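Local coordinates for carboxylase (Deinococcus radiodurans, PDB 5H80), which probably catalyses the ATP-dependent carboxylation of biotin, as the biotin carboxylase domain of a single-chain bacterial carboxylase, at residues Arg147-Gly150 and Leu151-Leu155; Leu290-Glu293 and Val294-Arg297. All coordinates share one frame; numbering follows the deposited sequence.

Contact 1. Residues Arg147-Gly150 and Leu151-Leu155; sequences RARG and LAQRL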
ATOM      1  N   ARG A 147      -3.503 -39.449  -6.684  1.00 37.08           N
ATOM      2  CA  ARG A 147      -3.824 -38.932  -8.024  1.00 38.55           C
ATOM      3  C   ARG A 147      -2.935 -37.669  -8.472  1.00 33.70           C
ATOM      4  O   ARG A 147      -2.582 -37.517  -9.656  1.00 35.21           O
ATOM      5  CB  ARG A 147      -5.296 -38.582  -8.142  1.00 43.28           C
ATOM      6  CG  ARG A 147      -6.240 -39.721  -8.598  1.00 39.37           C
ATOM      7  CD  ARG A 147      -7.690 -39.280  -8.369  1.00 39.44           C
ATOM      8  NE  ARG A 147      -8.182 -38.606  -9.566  1.00 43.11           N
ATOM      9  CZ  ARG A 147      -9.211 -37.785  -9.618  1.00 45.76           C
ATOM     10  NH1 ARG A 147      -9.904 -37.455  -8.534  1.00 51.70           N
ATOM     11  NH2 ARG A 147      -9.517 -37.246 -10.785  1.00 50.93           N
ATOM     12  N   ALA A 148      -2.693 -36.761  -7.552  1.00 34.00           N
ATOM     13  CA  ALA A 148      -1.825 -35.585  -7.854  1.00 40.82           C
ATOM     14  C   ALA A 148      -0.343 -35.975  -8.199  1.00 37.55           C
ATOM     15  O   ALA A 148       0.274 -35.457  -9.100  1.00 39.32           O
ATOM     16  CB  ALA A 148      -1.859 -34.600  -6.717  1.00 33.63           C
ATOM     17  N   ARG A 149       0.140 -37.006  -7.521  1.00 39.96           N
ATOM     18  CA  ARG A 149       1.437 -37.605  -7.790  1.00 36.99           C
ATOM     19  C   ARG A 149       1.505 -38.239  -9.144  1.00 42.71           C
ATOM     20  O   ARG A 149       2.407 -37.925  -9.922  1.00 43.09           O
ATOM     21  CB  ARG A 149       1.773 -38.620  -6.696  1.00 38.60           C
ATOM     22  CG  ARG A 149       3.174 -39.213  -6.714  1.00 43.98           C
ATOM     23  CD  ARG A 149       3.340 -40.163  -5.511  1.00 48.90           C
ATOM     24  NE  ARG A 149       4.615 -40.849  -5.630  1.00 47.89           N
ATOM     25  CZ  ARG A 149       5.757 -40.450  -5.073  1.00 53.92           C
ATOM     26  NH1 ARG A 149       5.826 -39.371  -4.269  1.00 48.67           N
ATOM     27  NH2 ARG A 149       6.854 -41.144  -5.330  1.00 48.50           N
ATOM     28  N   GLY A 150       0.517 -39.067  -9.472  1.00 39.25           N
ATOM     29  CA  GLY A 150       0.492 -39.714 -10.739  1.00 38.94           C
ATOM     30  C   GLY A 150       0.429 -38.775 -11.907  1.00 41.29           C
ATOM     31  O   GLY A 150       1.129 -38.999 -12.904  1.00 37.43           O
ATOM     32  N   LEU A 151      -0.393 -37.736 -11.768  1.00 42.65           N
ATOM     33  CA  LEU A 151      -0.425 -36.605 -12.714  1.00 42.18           C
ATOM     34  C   LEU A 151       0.947 -35.942 -12.853  1.00 30.25           C
ATOM     35  O   LEU A 151       1.405 -35.758 -14.007  1.00 31.70           O
ATOM     36  CB  LEU A 151      -1.416 -35.537 -12.299  1.00 36.80           C
ATOM     37  CG  LEU A 151      -1.673 -34.357 -13.234  1.00 37.79           C
ATOM     38  CD1 LEU A 151      -2.229 -34.770 -14.597  1.00 39.13           C
ATOM     39  CD2 LEU A 151      -2.677 -33.419 -12.616  1.00 40.07           C
ATOM     40  N   ALA A 152       1.603 -35.674 -11.744  1.00 30.94           N
ATOM     41  CA  ALA A 152       2.942 -35.083 -11.805  1.00 28.70           C
ATOM     42  C   ALA A 152       3.886 -36.016 -12.620  1.00 38.42           C
ATOM     43  O   ALA A 152       4.506 -35.620 -13.598  1.00 33.96           O
ATOM     44  CB  ALA A 152       3.467 -34.826 -10.438  1.00 29.72           C
ATOM     45  N   GLN A 153       3.894 -37.292 -12.235  1.00 36.20           N
ATOM     46  CA  GLN A 153       4.737 -38.295 -12.865  1.00 41.14           C
ATOM     47  C   GLN A 153       4.503 -38.429 -14.354  1.00 35.56           C
ATOM     48  O   GLN A 153       5.468 -38.501 -15.076  1.00 38.93           O
ATOM     49  CB  GLN A 153       4.537 -39.635 -12.222  1.00 39.38           C
ATOM     50  CG  GLN A 153       5.124 -39.712 -10.832  1.00 40.33           C
ATOM     51  CD  GLN A 153       4.793 -40.992 -10.178  1.00 45.12           C
ATOM     52  OE1 GLN A 153       3.725 -41.532 -10.393  1.00 42.99           O
ATOM     53  NE2 GLN A 153       5.684 -41.474  -9.365  1.00 37.63           N
ATOM     54  N   ARG A 154       3.245 -38.423 -14.820  1.00 34.75           N
ATOM     55  CA  ARG A 154       2.913 -38.493 -16.249  1.00 38.94           C
ATOM     56  C   ARG A 154       3.335 -37.269 -17.078  1.00 38.03           C
ATOM     57  O   ARG A 154       3.696 -37.364 -18.232  1.00 38.52           O
ATOM     58  CB  ARG A 154       1.392 -38.802 -16.393  1.00 43.75           C
ATOM     59  CG  ARG A 154       1.039 -40.198 -15.857  1.00 49.63           C
ATOM     60  CD  ARG A 154      -0.396 -40.672 -16.123  1.00 58.36           C
ATOM     61  NE  ARG A 154      -1.235 -40.592 -14.912  1.00 68.72           N
ATOM     62  CZ  ARG A 154      -2.032 -39.572 -14.577  1.00 59.57           C
ATOM     63  NH1 ARG A 154      -2.179 -38.511 -15.353  1.00 61.10           N
ATOM     64  NH2 ARG A 154      -2.702 -39.627 -13.452  1.00 59.43           N
ATOM     65  N   LEU A 155       3.377 -36.120 -16.440  1.00 34.93           N
ATOM     66  CA  LEU A 155       3.934 -34.896 -17.027  1.00 35.60           C
ATOM     67  C   LEU A 155       5.427 -34.670 -16.901  1.00 37.93           C
ATOM     68  O   LEU A 155       5.931 -33.613 -17.346  1.00 40.66           O
ATOM     69  CB  LEU A 155       3.158 -33.655 -16.407  1.00 32.09           C
ATOM     70  CG  LEU A 155       1.910 -33.027 -17.042  1.00 40.90           C
ATOM     71  CD1 LEU A 155       1.283 -33.806 -18.142  1.00 36.74           C
ATOM     72  CD2 LEU A 155       0.893 -32.603 -15.963  1.00 37.03           C
TER
HETATM   73  O   HOH W   1       4.334 -43.691  -7.186  1.00 52.98           O
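R149 and Q153 sit one turn apart on helix 145-154, and their backbones meet in a strong i to i+4 bond, Q153 N to R149 O at 2.8 Å with an N-H...O angle of 170°. The close-packed side of this helix belongs to A148, L151 and A152. A small alanine suits position 152, which is buried against V159 of a loop. On the wetter side the aliphatic parts still lie close to the carbonyls, Q153 CG 3.4 Å from R149 O, and it is the polar ends that are loosely held. The guanidinium of R149 and the amide of Q153 have their planes 67° apart, with NE and NE2 separated by 3.9 Å. One water accepts from both, at 3.3 Å from R149 NE in the guanidinium plane and weakly from Q153 NE2, while R149 NH1 is held by the carbonyl of I160. R154 bends at chi3 (-104°) and folds its guanidinium back over the G150 backbone, laying one face over G150 O, with CZ 3.6 Å from that oxygen. Around the helix, L151 packs on L141 and F142 of helix 136-142 and reaches E293, at the end of helix 277-293, and V294 just beyond it.

Contact 2. Residues Leu290-Glu293 and Val294-Arg297; sequences LAQE and VKYR
A291 and Y296 are joined by the 6→1 bond of a Schellman motif, the C-terminal cap that ends helix 277-293: Y296 N donates to A291 O at 3.0 Å. Its 5→2 partner, K295 N to Q292 O, is equally long, the donor standing 63° out of the carbonyl plane. K295 is the C-prime residue and adopts positive phi (55°), a conformation that glycine takes more readily than a lysine does. V294 is the first residue to leave helical geometry. Its CB is 3.7 Å from E293 C; from there CG1, lying opposite its own carbonyl carbon (chi1 -49°), passes E293 C at 3.8 Å, whereas CG2 turns back to 3.4 Å from A291 O and also lies at the edge of the Y296 ring, in its plane. A branched apolar residue suits this place, since the V294 side chain also touches T138 and F142 of helix 136-142 and L151 of helix 145-154. A serine here would probably lose methyl packing against these neighbours and open a gap beside the edge of the Y296 ring. Y296 CB packs on A291 CB, and its ring leads away until OH bonds to the carbonyl of L299. On the outer side the Q292 and K295 side chains run alongside each other. The lysine's bend at chi2 brings CD to 3.6 Å from Q292 O, and a further bend at chi3 carries the chain on to NZ, which bonds weakly to Q247 O and to a water that weakly reaches Q292 OE1.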
ATOM      1  N   LEU A 290       0.911 -28.712 -14.969  1.00 26.75           N
ATOM      2  CA  LEU A 290      -0.089 -29.225 -14.062  1.00 30.34           C
ATOM      3  C   LEU A 290      -1.427 -28.534 -14.279  1.00 29.33           C
ATOM      4  O   LEU A 290      -2.483 -29.146 -14.386  1.00 32.79           O
ATOM      5  CB  LEU A 290       0.379 -29.034 -12.640  1.00 34.83           C
ATOM      6  CG  LEU A 290       1.552 -29.916 -12.331  1.00 30.51           C
ATOM      7  CD1 LEU A 290       2.186 -29.491 -11.031  1.00 29.98           C
ATOM      8  CD2 LEU A 290       1.156 -31.383 -12.296  1.00 31.78           C
ATOM      9  N   ALA A 291      -1.394 -27.199 -14.351  1.00 28.07           N
ATOM     10  CA  ALA A 291      -2.644 -26.433 -14.418  1.00 27.14           C
ATOM     11  C   ALA A 291      -3.354 -26.628 -15.780  1.00 27.47           C
ATOM     12  O   ALA A 291      -4.580 -26.783 -15.906  1.00 26.72           O
ATOM     13  CB  ALA A 291      -2.259 -24.947 -14.343  1.00 25.80           C
ATOM     14  N   GLN A 292      -2.550 -26.567 -16.821  1.00 23.88           N
ATOM     15  CA  GLN A 292      -2.999 -26.710 -18.230  1.00 25.69           C
ATOM     16  C   GLN A 292      -3.639 -28.122 -18.406  1.00 26.21           C
ATOM     17  O   GLN A 292      -4.720 -28.194 -18.964  1.00 27.56           O
ATOM     18  CB  GLN A 292      -1.933 -26.472 -19.271  1.00 27.84           C
ATOM     19  CG  GLN A 292      -2.351 -26.758 -20.705  1.00 36.40           C
ATOM     20  CD  GLN A 292      -3.148 -25.617 -21.313  1.00 45.58           C
ATOM     21  OE1 GLN A 292      -3.326 -24.559 -20.709  1.00 50.71           O
ATOM     22  NE2 GLN A 292      -3.608 -25.814 -22.539  1.00 44.58           N
ATOM     23  N   GLU A 293      -3.040 -29.126 -17.807  1.00 31.08           N
ATOM     24  CA  GLU A 293      -3.542 -30.521 -17.959  1.00 31.95           C
ATOM     25  C   GLU A 293      -4.958 -30.674 -17.429  1.00 35.66           C
ATOM     26  O   GLU A 293      -5.785 -31.411 -18.054  1.00 29.28           O
ATOM     27  CB  GLU A 293      -2.642 -31.581 -17.328  1.00 37.49           C
ATOM     28  CG  GLU A 293      -2.847 -32.981 -17.935  1.00 41.71           C
ATOM     29  CD  GLU A 293      -2.531 -33.059 -19.435  1.00 46.55           C
ATOM     30  OE1 GLU A 293      -1.688 -32.256 -19.967  1.00 43.81           O
ATOM     31  OE2 GLU A 293      -3.158 -33.911 -20.120  1.00 57.47           O
ATOM     32  N   VAL A 294      -5.289 -30.001 -16.310  1.00 28.22           N
ATOM     33  CA  VAL A 294      -6.717 -29.935 -15.814  1.00 29.66           C
ATOM     34  C   VAL A 294      -7.613 -28.784 -16.310  1.00 32.17           C
ATOM     35  O   VAL A 294      -8.782 -28.711 -15.899  1.00 33.88           O
ATOM     36  CB  VAL A 294      -6.794 -30.007 -14.318  1.00 32.00           C
ATOM     37  CG1 VAL A 294      -5.957 -31.183 -13.804  1.00 37.44           C
ATOM     38  CG2 VAL A 294      -6.285 -28.675 -13.619  1.00 28.63           C
ATOM     39  N   LYS A 295      -7.137 -27.967 -17.265  1.00 26.99           N
ATOM     40  CA  LYS A 295      -7.947 -26.835 -17.744  1.00 27.85           C
ATOM     41  C   LYS A 295      -8.362 -25.942 -16.590  1.00 25.76           C
ATOM     42  O   LYS A 295      -9.534 -25.595 -16.387  1.00 30.12           O
ATOM     43  CB  LYS A 295      -9.187 -27.376 -18.512  1.00 30.95           C
ATOM     44  CG  LYS A 295      -8.752 -28.345 -19.621  1.00 38.98           C
ATOM     45  CD  LYS A 295      -7.831 -27.723 -20.652  1.00 45.28           C
ATOM     46  CE  LYS A 295      -8.486 -26.534 -21.324  1.00 56.40           C
ATOM     47  NZ  LYS A 295      -7.706 -26.161 -22.529  1.00 62.09           N
ATOM     48  N   TYR A 296      -7.355 -25.543 -15.807  1.00 27.11           N
ATOM     49  CA  TYR A 296      -7.661 -24.907 -14.531  1.00 25.48           C
ATOM     50  C   TYR A 296      -8.427 -23.619 -14.709  1.00 25.26           C
ATOM     51  O   TYR A 296      -8.190 -22.936 -15.635  1.00 27.63           O
ATOM     52  CB  TYR A 296      -6.359 -24.682 -13.703  1.00 28.36           C
ATOM     53  CG  TYR A 296      -6.514 -24.472 -12.265  1.00 26.93           C
ATOM     54  CD1 TYR A 296      -6.529 -25.564 -11.350  1.00 27.65           C
ATOM     55  CD2 TYR A 296      -6.749 -23.237 -11.752  1.00 28.87           C
ATOM     56  CE1 TYR A 296      -6.654 -25.378  -9.952  1.00 29.56           C
ATOM     57  CE2 TYR A 296      -6.932 -23.010 -10.385  1.00 23.76           C
ATOM     58  CZ  TYR A 296      -6.946 -24.061  -9.444  1.00 24.23           C
ATOM     59  OH  TYR A 296      -7.108 -23.899  -8.146  1.00 24.18           O
ATOM     60  N   ARG A 297      -9.400 -23.411 -13.791  1.00 27.72           N
ATOM     61  CA  ARG A 297     -10.156 -22.180 -13.675  1.00 24.92           C
ATOM     62  C   ARG A 297     -10.076 -21.669 -12.238  1.00 24.54           C
ATOM     63  O   ARG A 297     -10.127 -22.416 -11.266  1.00 27.65           O
ATOM     64  CB  ARG A 297     -11.624 -22.319 -14.178  1.00 25.09           C
ATOM     65  CG  ARG A 297     -12.380 -20.927 -14.367  1.00 30.24           C
ATOM     66  CD  ARG A 297     -13.813 -21.104 -14.838  1.00 30.24           C
ATOM     67  NE  ARG A 297     -13.933 -21.782 -16.115  1.00 38.00           N
ATOM     68  CZ  ARG A 297     -14.264 -21.251 -17.292  1.00 43.89           C
ATOM     69  NH1 ARG A 297     -14.322 -22.065 -18.379  1.00 39.43           N
ATOM     70  NH2 ARG A 297     -14.517 -19.926 -17.448  1.00 55.13           N
TER
HETATM   71  O   HOH W   2      -6.069 -24.982 -20.104  1.00 42.86           O

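Overall arrangement
Contacts 1 and 2 both belong to the ATP-binding region of the carboxylase, their centres 13 Å apart. In contact 1, A148, L151 and A152 are buried and R147, Q153 and R154 exposed; in contact 2, L290, A291 and Y296 are buried and E293 and K295 exposed. The two meet where L151 CD1 lies 3.8 Å from E293 CG and L155 CD2 3.9 Å from L290 CD2, so helix 145-154 rests against the end of helix 277-293. Helix 136-142 touches both, through R147 and L151 in contact 1 and V294 and Y296 in contact 2. Contact 1 keeps regular i to i+4 bonding, whereas contact 2 replaces it with capping bonds that turn the chain toward strand 299-306. Both have a water joining polar side chains.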